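Local coordinates for protein beta-xylosidase (Uncultured organism, PDB 4MLG) that probably hydrolyses xylo-oligosaccharides, releasing xylose as a beta-xylosidase of glycoside hydrolase family 43 with a beta-propeller fold, at residues L173-V185 and R200-A214. Numbering follows the deposited sequence.
Sequences LPEGDEPALCPKV and RDLMILDEKGKLLSA
P174 lays CB of its ring against the methyl of A214, 3.9 Å from A214 CB. The chain then reverses in a type II' turn from E175 to E178, and A214 N lies nearly in line with the E178 C=O, 2.8 Å from E178 O, though its N-H is bent (143°). Past P179, A180 N donates to L212 O at 2.8 Å, in the carbonyl plane; this bond and the one from A214 N bracket a single backbone bridge between P179 and S213. C182 turns its SG beside its own backbone N (chi1 -53°), where it meets L211 CD2 at 4.0 Å; a water links C182 N to D201 OD1. P183 crosses I204 at about a right angle, its CD 3.9 Å from I204 CD1, while its carbonyl receives L202 N. Without the ring, as with an alanine here, I204 CD1 and L202 CB would probably face a gap and the backbone would turn more freely. K184 bends at chi2 (-63°) to run alongside D201, its NZ forming a salt bridge with D201 OD1. V185 and R200 close an antiparallel hydrogen-bonded pair, and E197 holds the R200 guanidinium. This hairpin of strands 184-188 and 200-205 lies between strands 147-151 and 258-265 in the propeller, with F236 of strand 233-239 touching P183, L202 and I204.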
loop_
_atom_site.group_PDB
_atom_site.type_symbol
_atom_site.label_atom_id
_atom_site.label_comp_id
_atom_site.label_asym_id
_atom_site.label_seq_id
_atom_site.Cartn_x
_atom_site.Cartn_y
_atom_site.Cartn_z
ATOM N N LEU A 173 5.544 9.585 15.871
ATOM C CA LEU A 173 5.825 8.791 17.061
ATOM C C LEU A 173 5.441 9.567 18.316
ATOM O O LEU A 173 5.968 10.652 18.561
ATOM C CB LEU A 173 7.304 8.403 17.114
ATOM C CG LEU A 173 7.745 7.230 16.236
ATOM C CD1 LEU A 173 9.262 7.142 16.174
ATOM C CD2 LEU A 173 7.160 5.928 16.761
ATOM N N PRO A 174 4.513 9.014 19.111
ATOM C CA PRO A 174 4.087 9.660 20.358
ATOM C C PRO A 174 5.260 9.823 21.321
ATOM O O PRO A 174 6.184 9.011 21.293
ATOM C CB PRO A 174 3.049 8.682 20.924
ATOM C CG PRO A 174 3.329 7.377 20.248
ATOM C CD PRO A 174 3.833 7.728 18.888
ATOM N N GLU A 175 5.230 10.863 22.151
ATOM C CA GLU A 175 6.338 11.145 23.060
ATOM C C GLU A 175 5.891 11.337 24.508
ATOM O O GLU A 175 4.835 11.910 24.771
ATOM C CB GLU A 175 7.103 12.391 22.605
ATOM C CG GLU A 175 7.846 12.246 21.288
ATOM C CD GLU A 175 8.582 13.516 20.899
ATOM O OE1 GLU A 175 8.211 14.597 21.404
ATOM O OE2 GLU A 175 9.533 13.435 20.094
ATOM N N GLY A 176 6.713 10.859 25.439
ATOM C CA GLY A 176 6.509 11.108 26.856
ATOM C C GLY A 176 5.194 10.620 27.434
ATOM O O GLY A 176 4.887 9.430 27.389
ATOM N N ASP A 177 4.417 11.553 27.978
ATOM C CA ASP A 177 3.177 11.221 28.673
ATOM C C ASP A 177 2.039 10.875 27.711
ATOM O O ASP A 177 0.995 10.376 28.131
ATOM C CB ASP A 177 2.762 12.368 29.598
ATOM C CG ASP A 177 1.736 11.943 30.633
ATOM O OD1 ASP A 177 1.752 10.760 31.036
ATOM O OD2 ASP A 177 0.917 12.791 31.047
ATOM N N GLU A 178 2.244 11.145 26.425
ATOM C CA GLU A 178 1.272 10.772 25.403
ATOM C C GLU A 178 1.113 9.255 25.382
ATOM O O GLU A 178 2.086 8.526 25.572
ATOM C CB GLU A 178 1.719 11.273 24.026
ATOM C CG GLU A 178 1.870 12.785 23.921
ATOM C CD GLU A 178 2.526 13.220 22.621
ATOM O OE1 GLU A 178 2.742 12.358 21.743
ATOM O OE2 GLU A 178 2.830 14.423 22.480
ATOM N N PRO A 179 -0.119 8.773 25.163
ATOM C CA PRO A 179 -0.370 7.329 25.117
ATOM C C PRO A 179 0.402 6.658 23.986
ATOM O O PRO A 179 0.333 7.107 22.842
ATOM C CB PRO A 179 -1.878 7.241 24.861
ATOM C CG PRO A 179 -2.257 8.570 24.298
ATOM C CD PRO A 179 -1.350 9.554 24.959
ATOM N N ALA A 180 1.135 5.598 24.310
ATOM C CA ALA A 180 1.929 4.886 23.316
ATOM C C ALA A 180 1.036 4.180 22.306
ATOM O O ALA A 180 -0.126 3.890 22.590
ATOM C CB ALA A 180 2.847 3.887 23.993
ATOM N N LEU A 181 1.585 3.906 21.127
ATOM C CA LEU A 181 0.856 3.166 20.106
ATOM C C LEU A 181 0.553 1.752 20.586
ATOM O O LEU A 181 1.364 1.130 21.271
ATOM C CB LEU A 181 1.650 3.119 18.799
ATOM C CG LEU A 181 1.778 4.433 18.031
ATOM C CD1 LEU A 181 2.516 4.211 16.724
ATOM C CD2 LEU A 181 0.407 5.034 17.776
ATOM N N CYS A 182 -0.624 1.254 20.226
ATOM C CA CYS A 182 -1.041 -0.082 20.624
ATOM C C CYS A 182 -0.808 -1.066 19.490
ATOM O O CYS A 182 -0.830 -0.684 18.319
ATOM C CB CYS A 182 -2.525 -0.084 21.001
ATOM S SG CYS A 182 -2.998 1.147 22.235
ATOM N N PRO A 183 -0.578 -2.344 19.830
ATOM C CA PRO A 183 -0.566 -3.385 18.800
ATOM C C PRO A 183 -1.972 -3.545 18.230
ATOM O O PRO A 183 -2.937 -3.128 18.870
ATOM C CB PRO A 183 -0.153 -4.640 19.576
ATOM C CG PRO A 183 -0.538 -4.357 20.986
ATOM C CD PRO A 183 -0.306 -2.889 21.171
ATOM N N LYS A 184 -2.090 -4.130 17.045
ATOM C CA LYS A 184 -3.387 -4.234 16.391
ATOM C C LYS A 184 -3.950 -5.647 16.446
ATOM O O LYS A 184 -3.205 -6.625 16.438
ATOM C CB LYS A 184 -3.291 -3.762 14.940
ATOM C CG LYS A 184 -2.940 -2.292 14.790
ATOM C CD LYS A 184 -4.017 -1.412 15.403
ATOM C CE LYS A 184 -3.663 0.060 15.289
ATOM N NZ LYS A 184 -4.732 0.924 15.862
ATOM N N VAL A 185 -5.275 -5.738 16.507
ATOM C CA VAL A 185 -5.970 -7.018 16.506
ATOM C C VAL A 185 -7.071 -7.003 15.447
ATOM O O VAL A 185 -7.790 -6.014 15.301
ATOM C CB VAL A 185 -6.569 -7.340 17.895
ATOM C CG1 VAL A 185 -7.378 -6.161 18.419
ATOM C CG2 VAL A 185 -7.419 -8.600 17.841
ATOM N N ARG A 200 -8.172 -3.074 15.098
ATOM C CA ARG A 200 -8.364 -2.093 16.158
ATOM C C ARG A 200 -7.268 -2.193 17.212
ATOM O O ARG A 200 -6.536 -3.182 17.268
ATOM C CB ARG A 200 -9.743 -2.260 16.800
ATOM C CG ARG A 200 -10.119 -3.701 17.104
ATOM C CD ARG A 200 -11.539 -3.803 17.638
ATOM N NE ARG A 200 -12.322 -4.804 16.919
ATOM C CZ ARG A 200 -13.569 -5.142 17.227
ATOM N NH1 ARG A 200 -14.184 -4.562 18.249
ATOM N NH2 ARG A 200 -14.204 -6.064 16.516
ATOM N N ASP A 201 -7.157 -1.160 18.039
ATOM C CA ASP A 201 -6.162 -1.134 19.105
ATOM C C ASP A 201 -6.377 -2.260 20.109
ATOM O O ASP A 201 -7.487 -2.459 20.607
ATOM C CB ASP A 201 -6.190 0.211 19.839
ATOM C CG ASP A 201 -5.592 1.339 19.022
ATOM O OD1 ASP A 201 -4.693 1.067 18.200
ATOM O OD2 ASP A 201 -6.015 2.499 19.207
ATOM N N LEU A 202 -5.311 -3.003 20.391
ATOM C CA LEU A 202 -5.304 -3.922 21.518
ATOM C C LEU A 202 -4.710 -3.170 22.696
ATOM O O LEU A 202 -3.493 -3.159 22.883
ATOM C CB LEU A 202 -4.467 -5.165 21.223
ATOM C CG LEU A 202 -4.533 -6.234 22.318
ATOM C CD1 LEU A 202 -5.863 -6.976 22.266
ATOM C CD2 LEU A 202 -3.364 -7.201 22.224
ATOM N N MET A 203 -5.573 -2.529 23.476
ATOM C CA MET A 203 -5.127 -1.655 24.554
ATOM C C MET A 203 -4.321 -2.398 25.616
ATOM O O MET A 203 -4.791 -3.374 26.199
ATOM C CB MET A 203 -6.323 -0.954 25.201
ATOM C CG MET A 203 -7.208 -0.215 24.211
ATOM S SD MET A 203 -8.661 0.521 24.984
ATOM C CE MET A 203 -7.913 1.825 25.953
ATOM N N ILE A 204 -3.096 -1.935 25.847
ATOM C CA ILE A 204 -2.288 -2.438 26.949
ATOM C C ILE A 204 -2.263 -1.383 28.052
ATOM O O ILE A 204 -1.897 -0.231 27.810
ATOM C CB ILE A 204 -0.857 -2.789 26.500
ATOM C CG1 ILE A 204 -0.898 -3.683 25.260
ATOM C CG2 ILE A 204 -0.103 -3.482 27.622
ATOM C CD1 ILE A 204 0.461 -4.125 24.779
ATOM N N LEU A 205 -2.660 -1.775 29.259
ATOM C CA LEU A 205 -2.887 -0.815 30.335
ATOM C C LEU A 205 -1.920 -0.935 31.510
ATOM O O LEU A 205 -1.117 -1.864 31.583
ATOM C CB LEU A 205 -4.321 -0.943 30.856
ATOM C CG LEU A 205 -5.448 -0.858 29.830
ATOM C CD1 LEU A 205 -6.800 -0.959 30.520
ATOM C CD2 LEU A 205 -5.346 0.428 29.030
ATOM N N ASP A 206 -2.022 0.023 32.428
ATOM C CA ASP A 206 -1.310 -0.009 33.701
ATOM C C ASP A 206 -1.952 -1.030 34.623
ATOM O O ASP A 206 -2.852 -1.768 34.223
ATOM C CB ASP A 206 -1.396 1.356 34.389
ATOM C CG ASP A 206 -0.393 2.350 33.854
ATOM O OD1 ASP A 206 0.724 1.932 33.488
ATOM O OD2 ASP A 206 -0.721 3.554 33.811
ATOM N N GLU A 207 -1.493 -1.056 35.870
ATOM C CA GLU A 207 -2.189 -1.790 36.915
ATOM C C GLU A 207 -3.356 -0.928 37.377
ATOM O O GLU A 207 -4.260 -1.395 38.068
ATOM C CB GLU A 207 -1.254 -2.097 38.088
ATOM C CG GLU A 207 -0.013 -2.902 37.716
ATOM C CD GLU A 207 1.106 -2.038 37.160
ATOM O OE1 GLU A 207 0.956 -0.798 37.151
ATOM O OE2 GLU A 207 2.138 -2.598 36.733
ATOM N N LYS A 208 -3.323 0.341 36.977
ATOM C CA LYS A 208 -4.388 1.286 37.284
ATOM C C LYS A 208 -5.374 1.403 36.124
ATOM O O LYS A 208 -6.305 2.208 36.167
ATOM C CB LYS A 208 -3.798 2.657 37.614
ATOM C CG LYS A 208 -2.874 2.646 38.817
ATOM C CD LYS A 208 -3.583 2.081 40.036
ATOM C CE LYS A 208 -2.648 1.971 41.227
ATOM N NZ LYS A 208 -3.323 1.391 42.424
ATOM N N GLY A 209 -5.161 0.600 35.086
ATOM C CA GLY A 209 -6.067 0.564 33.952
ATOM C C GLY A 209 -5.882 1.723 32.992
ATOM O O GLY A 209 -6.774 2.037 32.203
ATOM N N LYS A 210 -4.719 2.361 33.059
ATOM C CA LYS A 210 -4.407 3.475 32.173
ATOM C C LYS A 210 -3.490 3.022 31.039
ATOM O O LYS A 210 -2.570 2.235 31.259
ATOM C CB LYS A 210 -3.753 4.614 32.961
ATOM C CG LYS A 210 -3.378 5.827 32.123
ATOM C CD LYS A 210 -2.742 6.911 32.976
ATOM C CE LYS A 210 -2.323 8.101 32.130
ATOM N NZ LYS A 210 -3.478 8.714 31.419
ATOM N N LEU A 211 -3.755 3.516 29.832
ATOM C CA LEU A 211 -2.939 3.199 28.660
ATOM C C LEU A 211 -1.473 3.526 28.895
ATOM O O LEU A 211 -1.142 4.608 29.377
ATOM C CB LEU A 211 -3.438 3.970 27.435
ATOM C CG LEU A 211 -4.624 3.396 26.663
ATOM C CD1 LEU A 211 -5.156 4.420 25.675
ATOM C CD2 LEU A 211 -4.209 2.127 25.939
ATOM N N LEU A 212 -0.598 2.583 28.554
ATOM C CA LEU A 212 0.838 2.784 28.707
ATOM C C LEU A 212 1.314 3.976 27.885
ATOM O O LEU A 212 0.954 4.121 26.715
ATOM C CB LEU A 212 1.609 1.525 28.306
ATOM C CG LEU A 212 1.493 0.323 29.242
ATOM C CD1 LEU A 212 2.239 -0.869 28.668
ATOM C CD2 LEU A 212 2.024 0.672 30.623
ATOM N N SER A 213 2.117 4.830 28.512
ATOM C CA SER A 213 2.625 6.028 27.856
ATOM C C SER A 213 3.763 5.700 26.897
ATOM O O SER A 213 4.298 4.591 26.905
ATOM C CB SER A 213 3.085 7.051 28.896
ATOM O OG SER A 213 4.065 6.497 29.755
ATOM N N ALA A 214 4.125 6.677 26.072
ATOM C CA ALA A 214 5.175 6.503 25.076
ATOM C C ALA A 214 6.557 6.517 25.714
ATOM O O ALA A 214 7.495 5.903 25.203
ATOM C CB ALA A 214 5.074 7.580 24.016
HETATM O O HOH W 1 -2.573 2.961 18.903
#